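Local coordinates for protein ribosomal large subunit pseudouridine synthase D (PDB 1PRZ) that isomerises particular uridines of 23S ribosomal RNA to pseudouridine, at residues A1-Q6 against T40-L45; I19-K24 against M221-P226; T94-A99 against A207-L212; V100-M105 against T170-G175; Q161-M166 against D176-G181. All coordinates share one frame; numbering follows the deposited sequence.

Interactions 1 and 4 lie on opposite sides of the chain's centre, their centres about 35 Å apart. Interaction 1 docks the chain start on helix 41-48, whose Val41 packs on Ile22 and Lys24 of interaction 2. Interactions 2 and 3, centres about 9 Å apart, meet where Glu222 OE1 forms a 2.7 Å salt bridge with Arg211 NE. Interactions 3 and 4 follow each other along strand 94-102. Interactions 4 and 5, centres equally close, meet where His171 N lies 2.9 Å from Met166 O, a probable hydrogen bond, and Leu173 packs on Ile162 and Met166. The side chain of Asp65, active-site residue by similarity, is about 3 Å from that of Arg163 and 8 Å from those of Tyr97 and Leu173.

Interaction 1. Residues A1-Q6 against T40-L45; sequences ARFEPQ and TVLNAL
The first turn of helix 41-48 is the docking site for the chain start, with Asn43 gripping Glu4 and Gln6. Thr40 holds the N-cap position, and the Asn43 side chain reaches back to it: Asn43 OD1 accepts from Thr40 N at 2.9 Å, on a lone pair, and also from Thr40 OG1, which comes from above the carbonyl plane. With the oxygen tied inside its own segment, the NH2 end of the amide is turned out to the other one. Asn43 ND2 donates to Glu4 O at 2.6 Å in a nearly straight bond (174°) that lies in both the amide plane and the carbonyl plane, so three bonds fix the rotation of this buried amide. Two residues on, Gln6 N returns a bond to Asn43 O at 3.0 Å, approaching well above that carbonyl's plane. The Gln6 side chain, with CG anti to its own carbonyl carbon (chi1 -67°), lies alongside Asn43 with the two amide planes 72° apart; its OE1 takes its hydrogen bond from Gly39 N. At the other end of the docked chain the Phe3 ring meets His31 at roughly a right angle, while Phe3 CB rests against Leu42 CD2 at 3.7 Å.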
# COMPACT_ATOMS: atom_id res chain seq x y z
N ALA A 1 15.21 -15.55 -21.34
CA ALA A 1 16.38 -14.63 -21.15
C ALA A 1 16.53 -14.13 -19.68
O ALA A 1 16.10 -14.79 -18.73
CB ALA A 1 16.26 -13.44 -22.16
N ARG A 2 17.15 -12.96 -19.51
CA ARG A 2 17.41 -12.33 -18.20
C ARG A 2 16.58 -12.80 -16.96
O ARG A 2 17.06 -13.59 -16.13
CB ARG A 2 17.27 -10.81 -18.36
CG ARG A 2 17.54 -10.30 -19.80
CD ARG A 2 16.86 -8.92 -20.01
NE ARG A 2 15.44 -8.96 -19.61
CZ ARG A 2 14.42 -9.34 -20.40
NH1 ARG A 2 13.19 -9.35 -19.89
NH2 ARG A 2 14.62 -9.66 -21.69
N PHE A 3 15.36 -12.29 -16.81
CA PHE A 3 14.51 -12.67 -15.67
C PHE A 3 13.91 -14.08 -15.84
O PHE A 3 13.27 -14.39 -16.85
CB PHE A 3 13.37 -11.68 -15.50
CG PHE A 3 13.81 -10.24 -15.47
CD1 PHE A 3 14.88 -9.83 -14.67
CD2 PHE A 3 13.10 -9.28 -16.20
CE1 PHE A 3 15.24 -8.48 -14.59
CE2 PHE A 3 13.45 -7.93 -16.13
CZ PHE A 3 14.52 -7.53 -15.32
N GLU A 4 14.09 -14.94 -14.85
CA GLU A 4 13.58 -16.30 -14.94
C GLU A 4 12.29 -16.56 -14.17
O GLU A 4 11.95 -15.85 -13.23
CB GLU A 4 14.64 -17.27 -14.41
CG GLU A 4 15.87 -17.40 -15.27
CD GLU A 4 15.58 -18.08 -16.58
OE1 GLU A 4 15.06 -19.24 -16.55
OE2 GLU A 4 15.88 -17.46 -17.64
N PRO A 5 11.55 -17.59 -14.60
CA PRO A 5 10.31 -17.91 -13.89
C PRO A 5 10.72 -18.58 -12.57
O PRO A 5 11.70 -19.34 -12.52
CB PRO A 5 9.59 -18.88 -14.85
CG PRO A 5 10.73 -19.52 -15.63
CD PRO A 5 11.62 -18.30 -15.89
N GLN A 6 10.00 -18.28 -11.51
CA GLN A 6 10.29 -18.88 -10.23
C GLN A 6 8.98 -19.31 -9.58
O GLN A 6 7.97 -18.59 -9.61
CB GLN A 6 11.04 -17.91 -9.33
CG GLN A 6 12.45 -17.58 -9.82
CD GLN A 6 13.15 -16.57 -8.89
OE1 GLN A 6 12.75 -15.40 -8.78
NE2 GLN A 6 14.20 -17.03 -8.22
N THR A 40 10.77 -11.94 -7.37
CA THR A 40 9.75 -10.88 -7.43
C THR A 40 8.44 -11.39 -8.04
O THR A 40 8.36 -12.52 -8.51
CB THR A 40 10.24 -9.72 -8.31
OG1 THR A 40 10.21 -10.11 -9.77
CG2 THR A 40 11.66 -9.32 -7.90
N VAL A 41 7.43 -10.53 -8.00
CA VAL A 41 6.12 -10.84 -8.60
C VAL A 41 6.34 -11.14 -10.10
O VAL A 41 5.71 -12.04 -10.66
CB VAL A 41 5.15 -9.64 -8.44
CG1 VAL A 41 3.87 -9.89 -9.23
CG2 VAL A 41 4.80 -9.46 -6.96
N LEU A 42 7.24 -10.40 -10.74
CA LEU A 42 7.51 -10.65 -12.17
C LEU A 42 7.94 -12.11 -12.35
O LEU A 42 7.44 -12.82 -13.23
CB LEU A 42 8.59 -9.69 -12.70
CG LEU A 42 8.83 -9.79 -14.21
CD1 LEU A 42 9.15 -8.39 -14.81
CD2 LEU A 42 9.97 -10.76 -14.47
N ASN A 43 8.85 -12.58 -11.50
CA ASN A 43 9.32 -13.96 -11.59
C ASN A 43 8.17 -14.93 -11.34
O ASN A 43 8.06 -15.98 -12.00
CB ASN A 43 10.42 -14.26 -10.56
CG ASN A 43 11.65 -13.39 -10.75
OD1 ASN A 43 11.87 -12.44 -9.99
ND2 ASN A 43 12.45 -13.70 -11.77
N ALA A 44 7.30 -14.59 -10.39
CA ALA A 44 6.18 -15.48 -10.09
C ALA A 44 5.24 -15.56 -11.29
O ALA A 44 4.70 -16.62 -11.58
CB ALA A 44 5.42 -14.95 -8.86
N LEU A 45 5.04 -14.44 -11.96
CA LEU A 45 4.13 -14.40 -13.09
C LEU A 45 4.65 -15.24 -14.24
O LEU A 45 3.89 -15.95 -14.87
CB LEU A 45 3.90 -12.96 -13.57
CG LEU A 45 3.10 -12.08 -12.62
CD1 LEU A 45 3.13 -10.61 -13.07
CD2 LEU A 45 1.70 -12.59 -12.58

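Interaction 2. Residues I19-K24 against M221-P226; sequences IIVINK and MEWHAP
Val21 presents one methyl squarely to the indole of Trp223: Val21 CG2 stands 3.6 Å from the centroid of the six-membered ring and only 4° off its normal, a CH-pi contact over the face. Ile19 reaches the same ring farther along, its CD1 approaching Trp223 CH2 obliquely at 3.7 Å. A chi1 of -58° swings the indole under these two chains, and it bridges a gap too wide for backbone bonds, since Val21 CA and Trp223 CA are 8.3 Å apart. Cutting Trp223 back to an alanine is likely to leave a gap beneath Val21 CG2 and Ile19 CD1. Beyond the ring the spacing narrows. Asn23 lays its amide against Ala225, with ND2 3.7 Å from Ala225 CB, and a water ties the polar ends together, accepting from Asn23 ND2 at 2.8 Å and donating to Pro226 O at 2.6 Å. The contact joins two sheets: strand 19-24 is central in the small antiparallel sheet, while strand 220-224 edges the large one. Tyr14 of strand 12-15 also meets the indole, and Leu210 and Leu212 of strand 205-213 pack on it from the neighbouring strand.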
# COMPACT_ATOMS: atom_id res chain seq x y z
N ILE A 19 -6.98 -10.14 -17.43
CA ILE A 19 -6.26 -9.63 -16.27
C ILE A 19 -6.18 -10.61 -15.11
O ILE A 19 -6.93 -11.60 -15.04
CB ILE A 19 -6.92 -8.30 -15.75
CG1 ILE A 19 -8.37 -8.55 -15.32
CG2 ILE A 19 -6.88 -7.22 -16.84
CD1 ILE A 19 -9.00 -7.32 -14.66
N ILE A 20 -5.24 -10.31 -14.22
CA ILE A 20 -5.06 -11.07 -13.01
C ILE A 20 -4.99 -10.00 -11.90
O ILE A 20 -4.32 -8.97 -12.06
CB ILE A 20 -3.73 -11.85 -12.96
CG1 ILE A 20 -3.65 -12.88 -14.09
CG2 ILE A 20 -3.65 -12.57 -11.64
CD1 ILE A 20 -2.28 -13.55 -14.17
N VAL A 21 -5.69 -10.24 -10.80
CA VAL A 21 -5.66 -9.32 -9.66
C VAL A 21 -5.13 -10.19 -8.53
O VAL A 21 -5.63 -11.30 -8.33
CB VAL A 21 -7.07 -8.80 -9.34
CG1 VAL A 21 -7.03 -7.91 -8.09
CG2 VAL A 21 -7.61 -8.00 -10.53
N ILE A 22 -4.11 -9.71 -7.82
CA ILE A 22 -3.53 -10.45 -6.73
C ILE A 22 -3.56 -9.66 -5.45
O ILE A 22 -3.75 -8.44 -5.45
CB ILE A 22 -2.04 -10.84 -7.02
CG1 ILE A 22 -1.20 -9.57 -7.21
CG2 ILE A 22 -1.96 -11.73 -8.27
CD1 ILE A 22 0.32 -9.81 -7.33
N ASN A 23 -3.39 -10.37 -4.34
CA ASN A 23 -3.31 -9.73 -3.02
C ASN A 23 -1.86 -10.02 -2.64
O ASN A 23 -1.51 -11.14 -2.24
CB ASN A 23 -4.28 -10.42 -2.05
CG ASN A 23 -4.16 -9.89 -0.63
OD1 ASN A 23 -3.29 -9.06 -0.34
ND2 ASN A 23 -5.03 -10.39 0.26
N LYS A 24 -1.01 -9.01 -2.76
CA LYS A 24 0.40 -9.22 -2.49
C LYS A 24 0.77 -9.17 -1.02
O LYS A 24 0.32 -8.31 -0.29
CB LYS A 24 1.22 -8.16 -3.25
CG LYS A 24 2.75 -8.43 -3.24
CD LYS A 24 3.56 -7.24 -3.81
CE LYS A 24 3.64 -6.04 -2.85
NZ LYS A 24 4.39 -6.41 -1.65
N MSE A 221 -15.29 -2.98 -12.57
CA MSE A 221 -15.07 -4.07 -11.64
C MSE A 221 -14.41 -3.55 -10.37
O MSE A 221 -13.70 -2.54 -10.39
CB MSE A 221 -14.22 -5.15 -12.35
CG MSE A 221 -14.89 -5.73 -13.65
SE MSE A 221 -14.03 -7.39 -13.97
CE MSE A 221 -15.20 -8.54 -13.00
N GLU A 222 -14.67 -4.23 -9.26
CA GLU A 222 -14.12 -3.81 -7.96
C GLU A 222 -13.70 -5.01 -7.12
O GLU A 222 -14.42 -6.00 -7.05
CB GLU A 222 -15.19 -3.02 -7.21
CG GLU A 222 -14.85 -2.58 -5.82
CD GLU A 222 -15.97 -1.72 -5.23
OE1 GLU A 222 -16.27 -0.63 -5.79
OE2 GLU A 222 -16.56 -2.16 -4.22
N TRP A 223 -12.54 -4.89 -6.45
CA TRP A 223 -12.05 -5.98 -5.61
C TRP A 223 -11.60 -5.44 -4.26
O TRP A 223 -11.26 -4.28 -4.13
CB TRP A 223 -10.87 -6.68 -6.28
CG TRP A 223 -11.22 -7.25 -7.63
CD1 TRP A 223 -11.93 -8.41 -7.89
CD2 TRP A 223 -10.94 -6.65 -8.89
NE1 TRP A 223 -12.09 -8.56 -9.25
CE2 TRP A 223 -11.50 -7.50 -9.89
CE3 TRP A 223 -10.27 -5.49 -9.28
CZ2 TRP A 223 -11.39 -7.21 -11.26
CZ3 TRP A 223 -10.16 -5.20 -10.65
CH2 TRP A 223 -10.72 -6.07 -11.62
N HIS A 224 -11.61 -6.32 -3.27
CA HIS A 224 -11.19 -5.95 -1.92
C HIS A 224 -10.27 -7.03 -1.42
O HIS A 224 -10.43 -8.21 -1.76
CB HIS A 224 -12.37 -5.84 -0.95
CG HIS A 224 -13.35 -4.76 -1.29
ND1 HIS A 224 -14.31 -4.90 -2.27
CD2 HIS A 224 -13.52 -3.51 -0.79
CE1 HIS A 224 -15.03 -3.80 -2.35
NE2 HIS A 224 -14.57 -2.93 -1.46
N ALA A 225 -9.30 -6.61 -0.61
CA ALA A 225 -8.37 -7.54 0.01
C ALA A 225 -8.53 -7.27 1.48
O ALA A 225 -8.41 -6.14 1.94
CB ALA A 225 -6.96 -7.26 -0.43
N PRO A 226 -8.81 -8.32 2.26
CA PRO A 226 -8.98 -8.14 3.70
C PRO A 226 -7.76 -7.54 4.35
O PRO A 226 -6.64 -7.74 3.89
CB PRO A 226 -9.25 -9.56 4.21
CG PRO A 226 -8.61 -10.44 3.17
CD PRO A 226 -8.91 -9.74 1.86
O HOH W 1 -5.06 -9.63 3.00

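Interaction 3. Residues T94-A99 against A207-L212; sequences TREYEA and ATMLRL
Strands 94-99 and 207-212 run antiparallel, their axes 4.5 Å apart at closest and 154° between directions, with Thr94-Arg211 and Glu96-Met209 as hydrogen-bonded pairs and a classic beta bulge where Thr208 and Met209 both face Glu96. Glu96 N donates to Met209 O at 2.9 Å, but at the bulge the bonds from Thr208 N and Met209 N to Glu96 O are both weak. One face of the ribbon carries Thr94, Glu96, Met209 and Arg211. Here the Met209 chain, bent at its second and third torsions, lays its selenomethionine methyl CE 3.7 Å from Glu96 OE1, while Thr94 and Arg211 run side by side. The Glu96 carboxylate itself is held by salt bridges to Arg153 and Arg139. A water joins Glu98 OE1, itself salt-bridged to Arg151, to Thr208 OG1, 3.0 Å from each. On the other face the Tyr97 ring lies across Ala207, with Ala207 CA over its face and Ala207 CB 3.8 Å from Tyr97 CE1, and the shaft of Arg95 runs beside Leu210, CG to CD1 at 3.7 Å. Within the large antiparallel sheet, strand 147-154 flanks strand 94-102 and strand 220-224 flanks strand 205-213; Leu210 meets Leu71 and Val73 of the smaller sheet.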
# COMPACT_ATOMS: atom_id res chain seq x y z
N THR A 94 -9.29 3.43 -9.50
CA THR A 94 -9.38 3.76 -8.07
C THR A 94 -8.51 2.78 -7.23
O THR A 94 -8.70 1.55 -7.29
CB THR A 94 -10.82 3.65 -7.56
OG1 THR A 94 -11.66 4.51 -8.35
CG2 THR A 94 -10.88 4.04 -6.08
N ARG A 95 -7.57 3.35 -6.48
CA ARG A 95 -6.72 2.53 -5.61
C ARG A 95 -6.87 3.07 -4.18
O ARG A 95 -6.34 4.14 -3.86
CB ARG A 95 -5.26 2.58 -6.07
CG ARG A 95 -5.01 1.82 -7.37
CD ARG A 95 -3.61 2.06 -7.90
NE ARG A 95 -3.44 3.38 -8.52
CZ ARG A 95 -2.29 3.80 -9.06
NH1 ARG A 95 -1.22 3.02 -9.05
NH2 ARG A 95 -2.21 5.02 -9.61
N GLU A 96 -7.61 2.33 -3.35
CA GLU A 96 -7.83 2.75 -1.97
C GLU A 96 -6.94 1.97 -1.00
O GLU A 96 -6.66 0.80 -1.20
CB GLU A 96 -9.31 2.57 -1.63
CG GLU A 96 -9.69 3.03 -0.25
CD GLU A 96 -11.19 2.96 -0.06
OE1 GLU A 96 -11.70 1.83 0.16
OE2 GLU A 96 -11.82 4.04 -0.16
N TYR A 97 -6.48 2.66 0.04
CA TYR A 97 -5.59 2.07 1.03
C TYR A 97 -6.08 2.27 2.42
O TYR A 97 -6.79 3.23 2.68
CB TYR A 97 -4.23 2.75 1.00
CG TYR A 97 -3.40 2.43 -0.18
CD1 TYR A 97 -2.33 1.55 -0.06
CD2 TYR A 97 -3.64 3.03 -1.43
CE1 TYR A 97 -1.49 1.27 -1.14
CE2 TYR A 97 -2.80 2.75 -2.53
CZ TYR A 97 -1.74 1.88 -2.36
OH TYR A 97 -0.84 1.62 -3.37
N GLU A 98 -5.73 1.34 3.31
CA GLU A 98 -6.02 1.49 4.73
C GLU A 98 -4.61 1.63 5.36
O GLU A 98 -3.67 0.94 4.96
CB GLU A 98 -6.71 0.27 5.32
CG GLU A 98 -6.96 0.48 6.78
CD GLU A 98 -8.34 0.05 7.21
OE1 GLU A 98 -9.35 0.38 6.52
OE2 GLU A 98 -8.41 -0.62 8.26
N ALA A 99 -4.48 2.52 6.34
CA ALA A 99 -3.19 2.76 6.95
C ALA A 99 -3.38 3.14 8.39
O ALA A 99 -4.46 3.57 8.80
CB ALA A 99 -2.47 3.92 6.22
N ALA A 207 -3.16 -2.03 0.42
CA ALA A 207 -3.97 -1.66 -0.76
C ALA A 207 -5.22 -2.53 -0.63
O ALA A 207 -5.24 -3.70 -1.02
CB ALA A 207 -3.19 -1.97 -2.06
N THR A 208 -6.25 -1.91 -0.06
CA THR A 208 -7.48 -2.56 0.31
C THR A 208 -8.61 -2.71 -0.72
O THR A 208 -9.40 -3.65 -0.64
CB THR A 208 -7.99 -1.88 1.62
OG1 THR A 208 -8.91 -2.75 2.29
CG2 THR A 208 -8.67 -0.53 1.29
N MSE A 209 -8.70 -1.81 -1.69
CA MSE A 209 -9.77 -1.86 -2.70
C MSE A 209 -9.21 -1.33 -4.02
O MSE A 209 -8.37 -0.43 -4.04
CB MSE A 209 -10.98 -1.01 -2.22
CG MSE A 209 -12.15 -0.97 -3.22
SE MSE A 209 -11.94 0.48 -4.46
CE MSE A 209 -12.83 1.87 -3.38
N LEU A 210 -9.67 -1.92 -5.11
CA LEU A 210 -9.21 -1.56 -6.43
C LEU A 210 -10.42 -1.61 -7.35
O LEU A 210 -11.13 -2.61 -7.38
CB LEU A 210 -8.16 -2.58 -6.87
CG LEU A 210 -7.68 -2.43 -8.29
CD1 LEU A 210 -7.00 -1.10 -8.44
CD2 LEU A 210 -6.72 -3.58 -8.60
N ARG A 211 -10.66 -0.53 -8.07
CA ARG A 211 -11.82 -0.50 -8.96
C ARG A 211 -11.38 0.04 -10.33
O ARG A 211 -10.55 0.95 -10.42
CB ARG A 211 -12.91 0.36 -8.33
CG ARG A 211 -14.19 0.47 -9.14
CD ARG A 211 -14.98 1.69 -8.65
NE ARG A 211 -15.52 1.47 -7.32
CZ ARG A 211 -15.62 2.40 -6.36
NH1 ARG A 211 -15.21 3.64 -6.60
NH2 ARG A 211 -16.15 2.08 -5.18
N LEU A 212 -11.90 -0.54 -11.41
CA LEU A 212 -11.51 -0.09 -12.72
C LEU A 212 -12.52 -0.53 -13.78
O LEU A 212 -13.39 -1.36 -13.51
CB LEU A 212 -10.11 -0.65 -13.07
CG LEU A 212 -9.96 -2.18 -13.09
CD1 LEU A 212 -10.55 -2.81 -14.35
CD2 LEU A 212 -8.47 -2.54 -12.99
O HOH W 2 -10.55 -1.39 4.39

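Interaction 4. Residues V100-M105 against T170-G175; sequences VAIGHM and THPLVG
His171 can be followed outward against Ile102 and Met105 at the end of strand 94-102. Its CB lies 3.6 Å from Ile102 O, and a chi1 of -60° turns the ND1 edge of the ring to that oxygen and one face to Met105. CG is 3.8 Å from Met105 SE. ND1 donates to Ile102 O at 3.0 Å, and the oxygen sits 1° out of the imidazole plane. CD2 and NE2 lie under Met105 CG, each 3.7 Å from it, and CE1 comes within 3.8 Å of His104 O. Met105, a selenomethionine, runs antiparallel across this face, its CG 3.4 Å over the ring centre in a CH-pi contact; Thr170 CG2 lies over the other face. Val174 N donates to Val100 O and Ile102 N to Pro172 O, pinning the loop after helix 161-168 to the strand. Ile102 CG1 packs on Pro172 CD at 3.6 Å. A phenylalanine at His171 would probably keep a ring beneath Met105 but leave Ile102 O without its donor. The backbone angles of Gly103 already call for glycine, and a CB would also run into His171 ND1. Because a carbonyl oxygen can only accept, the bond implies that ND1 of His171 carries a proton.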
# COMPACT_ATOMS: atom_id res chain seq x y z
N VAL A 100 -2.30 3.00 9.15
CA VAL A 100 -2.32 3.42 10.53
C VAL A 100 -1.16 4.40 10.64
O VAL A 100 -0.02 4.06 10.32
CB VAL A 100 -2.11 2.28 11.52
CG1 VAL A 100 -2.10 2.86 12.93
CG2 VAL A 100 -3.26 1.22 11.37
N ALA A 101 -1.48 5.65 11.02
CA ALA A 101 -0.46 6.69 11.12
C ALA A 101 -0.19 7.07 12.58
O ALA A 101 -1.05 6.93 13.46
CB ALA A 101 -0.90 7.92 10.33
N ILE A 102 1.01 7.56 12.84
CA ILE A 102 1.34 7.94 14.20
C ILE A 102 0.71 9.29 14.48
O ILE A 102 0.56 10.14 13.59
CB ILE A 102 2.89 8.07 14.44
CG1 ILE A 102 3.41 9.29 13.68
CG2 ILE A 102 3.61 6.77 14.04
CD1 ILE A 102 4.58 10.00 14.35
N GLY A 103 0.29 9.45 15.72
CA GLY A 103 -0.26 10.72 16.12
C GLY A 103 -1.76 10.80 16.04
O GLY A 103 -2.40 10.13 15.24
N HIS A 104 -2.32 11.63 16.92
CA HIS A 104 -3.75 11.85 16.91
C HIS A 104 -3.99 12.88 15.83
O HIS A 104 -3.39 13.96 15.82
CB HIS A 104 -4.20 12.38 18.28
CG HIS A 104 -5.69 12.51 18.39
ND1 HIS A 104 -6.38 13.57 17.84
CD2 HIS A 104 -6.62 11.67 18.91
CE1 HIS A 104 -7.68 13.37 18.01
NE2 HIS A 104 -7.85 12.22 18.65
N MSE A 105 -4.83 12.54 14.87
CA MSE A 105 -5.14 13.45 13.78
C MSE A 105 -6.54 13.86 14.07
O MSE A 105 -7.29 13.10 14.66
CB MSE A 105 -5.04 12.72 12.45
CG MSE A 105 -3.62 12.41 12.11
SE MSE A 105 -3.38 11.16 10.62
CE MSE A 105 -3.89 12.33 9.18
N THR A 170 3.39 15.36 9.17
CA THR A 170 3.70 15.04 10.57
C THR A 170 3.13 13.76 11.10
O THR A 170 3.23 13.46 12.29
CB THR A 170 3.28 16.28 11.43
OG1 THR A 170 4.42 17.14 11.50
CG2 THR A 170 2.69 15.94 12.76
N HIS A 171 2.54 12.98 10.20
CA HIS A 171 1.94 11.73 10.61
C HIS A 171 2.45 10.54 9.81
O HIS A 171 1.67 9.93 9.07
CB HIS A 171 0.42 11.86 10.48
CG HIS A 171 -0.14 12.96 11.33
ND1 HIS A 171 -0.25 12.85 12.70
CD2 HIS A 171 -0.55 14.22 11.02
CE1 HIS A 171 -0.69 13.99 13.21
NE2 HIS A 171 -0.88 14.84 12.21
N PRO A 172 3.76 10.20 9.93
CA PRO A 172 4.25 9.04 9.16
C PRO A 172 3.53 7.75 9.62
O PRO A 172 2.95 7.69 10.68
CB PRO A 172 5.75 9.02 9.45
CG PRO A 172 5.88 9.73 10.83
CD PRO A 172 4.84 10.82 10.74
N LEU A 173 3.56 6.74 8.79
CA LEU A 173 2.89 5.51 9.13
C LEU A 173 3.65 4.74 10.19
O LEU A 173 4.87 4.79 10.22
CB LEU A 173 2.74 4.65 7.87
CG LEU A 173 2.03 5.40 6.73
CD1 LEU A 173 1.68 4.42 5.57
CD2 LEU A 173 0.74 5.99 7.26
N VAL A 174 2.90 4.06 11.05
CA VAL A 174 3.45 3.18 12.09
C VAL A 174 4.29 2.11 11.37
O VAL A 174 3.89 1.58 10.33
CB VAL A 174 2.30 2.46 12.84
CG1 VAL A 174 2.83 1.34 13.74
CG2 VAL A 174 1.49 3.46 13.66
N GLY A 175 5.47 1.82 11.93
CA GLY A 175 6.34 0.79 11.39
C GLY A 175 7.17 1.09 10.15
O GLY A 175 7.93 0.23 9.70

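Interaction 5. Residues Q161-M166 against D176-G181; sequences QIRVHM and DPVYGG
Charge comes first: Arg163 NH1 donates to Asp176 OD1 at 3.0 Å in a salt bridge, the oxygen lying in the guanidinium plane while NH1 approaches from above the carboxylate plane. The two planes are 39° apart, a single-pronged bridge; Arg163 NH2 forms a salt bridge with Asp65, the active-site residue by similarity. Arg163 therefore spans both aspartates, and Asp176 is likely to steady it as a second-shell partner. Among hydrogen bonds, Asp176 OD1 accepts from Val178 N at 2.9 Å, on its anti lone pair, and from Tyr179 N at 3.0 Å, met well above the plane. The first of these makes an Asx turn, and two loop amides and the helix arginine together hold OD1. A water donates to Arg163 O and to Asp176 OD2, linking helix 161-168 to the loop. In the packing, the Tyr179 ring, set beside its own backbone N by a chi1 of -55°, turns a face to the helix backbone at Arg163 C and Val164 N. Tyr179 CD2 touches Arg163 CB at 3.6 Å, and CE2 lies over a face of the guanidinium. Val164 CG2 reaches Tyr179 CE1 at 4.1 Å, while Tyr179 OH bonds to His160 ND1 and Met125 N.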
# COMPACT_ATOMS: atom_id res chain seq x y z
N GLN A 161 4.52 7.50 -2.40
CA GLN A 161 3.59 8.62 -2.26
C GLN A 161 2.87 8.71 -0.92
O GLN A 161 2.97 9.72 -0.25
CB GLN A 161 2.56 8.63 -3.40
CG GLN A 161 1.79 9.97 -3.43
CD GLN A 161 0.87 10.09 -4.62
OE1 GLN A 161 1.29 9.88 -5.76
NE2 GLN A 161 -0.39 10.45 -4.36
N ILE A 162 2.11 7.69 -0.53
CA ILE A 162 1.39 7.79 0.75
C ILE A 162 2.36 7.93 1.93
O ILE A 162 2.16 8.77 2.81
CB ILE A 162 0.50 6.57 0.98
CG1 ILE A 162 -0.69 6.62 0.01
CG2 ILE A 162 0.02 6.54 2.47
CD1 ILE A 162 -1.56 5.39 0.08
N ARG A 163 3.41 7.14 1.95
CA ARG A 163 4.35 7.24 3.04
C ARG A 163 5.00 8.63 3.17
O ARG A 163 5.12 9.16 4.29
CB ARG A 163 5.46 6.21 2.89
CG ARG A 163 5.04 4.81 3.08
CD ARG A 163 6.32 4.06 3.48
NE ARG A 163 6.87 3.37 2.37
CZ ARG A 163 8.09 2.86 2.34
NH1 ARG A 163 8.94 2.96 3.37
NH2 ARG A 163 8.42 2.21 1.26
N VAL A 164 5.43 9.21 2.04
CA VAL A 164 6.09 10.52 2.13
C VAL A 164 5.08 11.65 2.38
O VAL A 164 5.38 12.57 3.13
CB VAL A 164 6.99 10.83 0.90
CG1 VAL A 164 6.16 11.16 -0.32
CG2 VAL A 164 7.91 12.02 1.24
N HIS A 165 3.88 11.53 1.82
CA HIS A 165 2.88 12.57 2.06
C HIS A 165 2.45 12.58 3.51
O HIS A 165 2.29 13.66 4.11
CB HIS A 165 1.64 12.37 1.17
CG HIS A 165 1.73 13.07 -0.14
ND1 HIS A 165 2.74 13.97 -0.44
CD2 HIS A 165 0.92 13.04 -1.23
CE1 HIS A 165 2.54 14.46 -1.65
NE2 HIS A 165 1.45 13.91 -2.15
N MSE A 166 2.24 11.39 4.09
CA MSE A 166 1.84 11.33 5.49
C MSE A 166 2.98 11.87 6.36
O MSE A 166 2.76 12.66 7.29
CB MSE A 166 1.46 9.90 5.89
CG MSE A 166 0.11 9.43 5.27
SE MSE A 166 -1.44 10.64 5.68
CE MSE A 166 -1.42 11.69 4.05
N ASP A 176 7.01 2.29 9.60
CA ASP A 176 7.73 2.68 8.40
C ASP A 176 9.21 2.79 8.78
O ASP A 176 9.58 3.69 9.52
CB ASP A 176 7.23 4.05 7.92
CG ASP A 176 7.64 4.34 6.49
OD1 ASP A 176 8.83 4.08 6.13
OD2 ASP A 176 6.76 4.83 5.72
N PRO A 177 10.05 1.91 8.24
CA PRO A 177 11.48 1.93 8.57
C PRO A 177 12.23 3.09 7.93
O PRO A 177 13.39 3.37 8.31
CB PRO A 177 11.96 0.55 8.09
CG PRO A 177 11.12 0.31 6.87
CD PRO A 177 9.75 0.86 7.24
N VAL A 178 11.60 3.78 6.98
CA VAL A 178 12.25 4.89 6.31
C VAL A 178 11.79 6.25 6.85
O VAL A 178 12.60 7.06 7.33
CB VAL A 178 11.98 4.84 4.77
CG1 VAL A 178 12.62 6.05 4.09
CG2 VAL A 178 12.55 3.54 4.16
N TYR A 179 10.49 6.49 6.79
CA TYR A 179 9.94 7.77 7.23
C TYR A 179 9.54 7.83 8.71
O TYR A 179 9.38 8.91 9.28
CB TYR A 179 8.74 8.12 6.36
CG TYR A 179 9.10 8.12 4.91
CD1 TYR A 179 9.84 9.16 4.36
CD2 TYR A 179 8.76 7.04 4.09
CE1 TYR A 179 10.24 9.15 3.03
CE2 TYR A 179 9.15 7.00 2.76
CZ TYR A 179 9.90 8.07 2.24
OH TYR A 179 10.35 8.01 0.95
N GLY A 180 9.38 6.67 9.32
CA GLY A 180 9.00 6.66 10.72
C GLY A 180 10.18 6.65 11.69
O GLY A 180 11.33 6.33 11.33
N GLY A 181 9.91 7.02 12.93
CA GLY A 181 10.95 7.01 13.94
C GLY A 181 10.63 5.82 14.83
O GLY A 181 9.97 4.87 14.38
O HOH W 3 5.15 6.98 6.42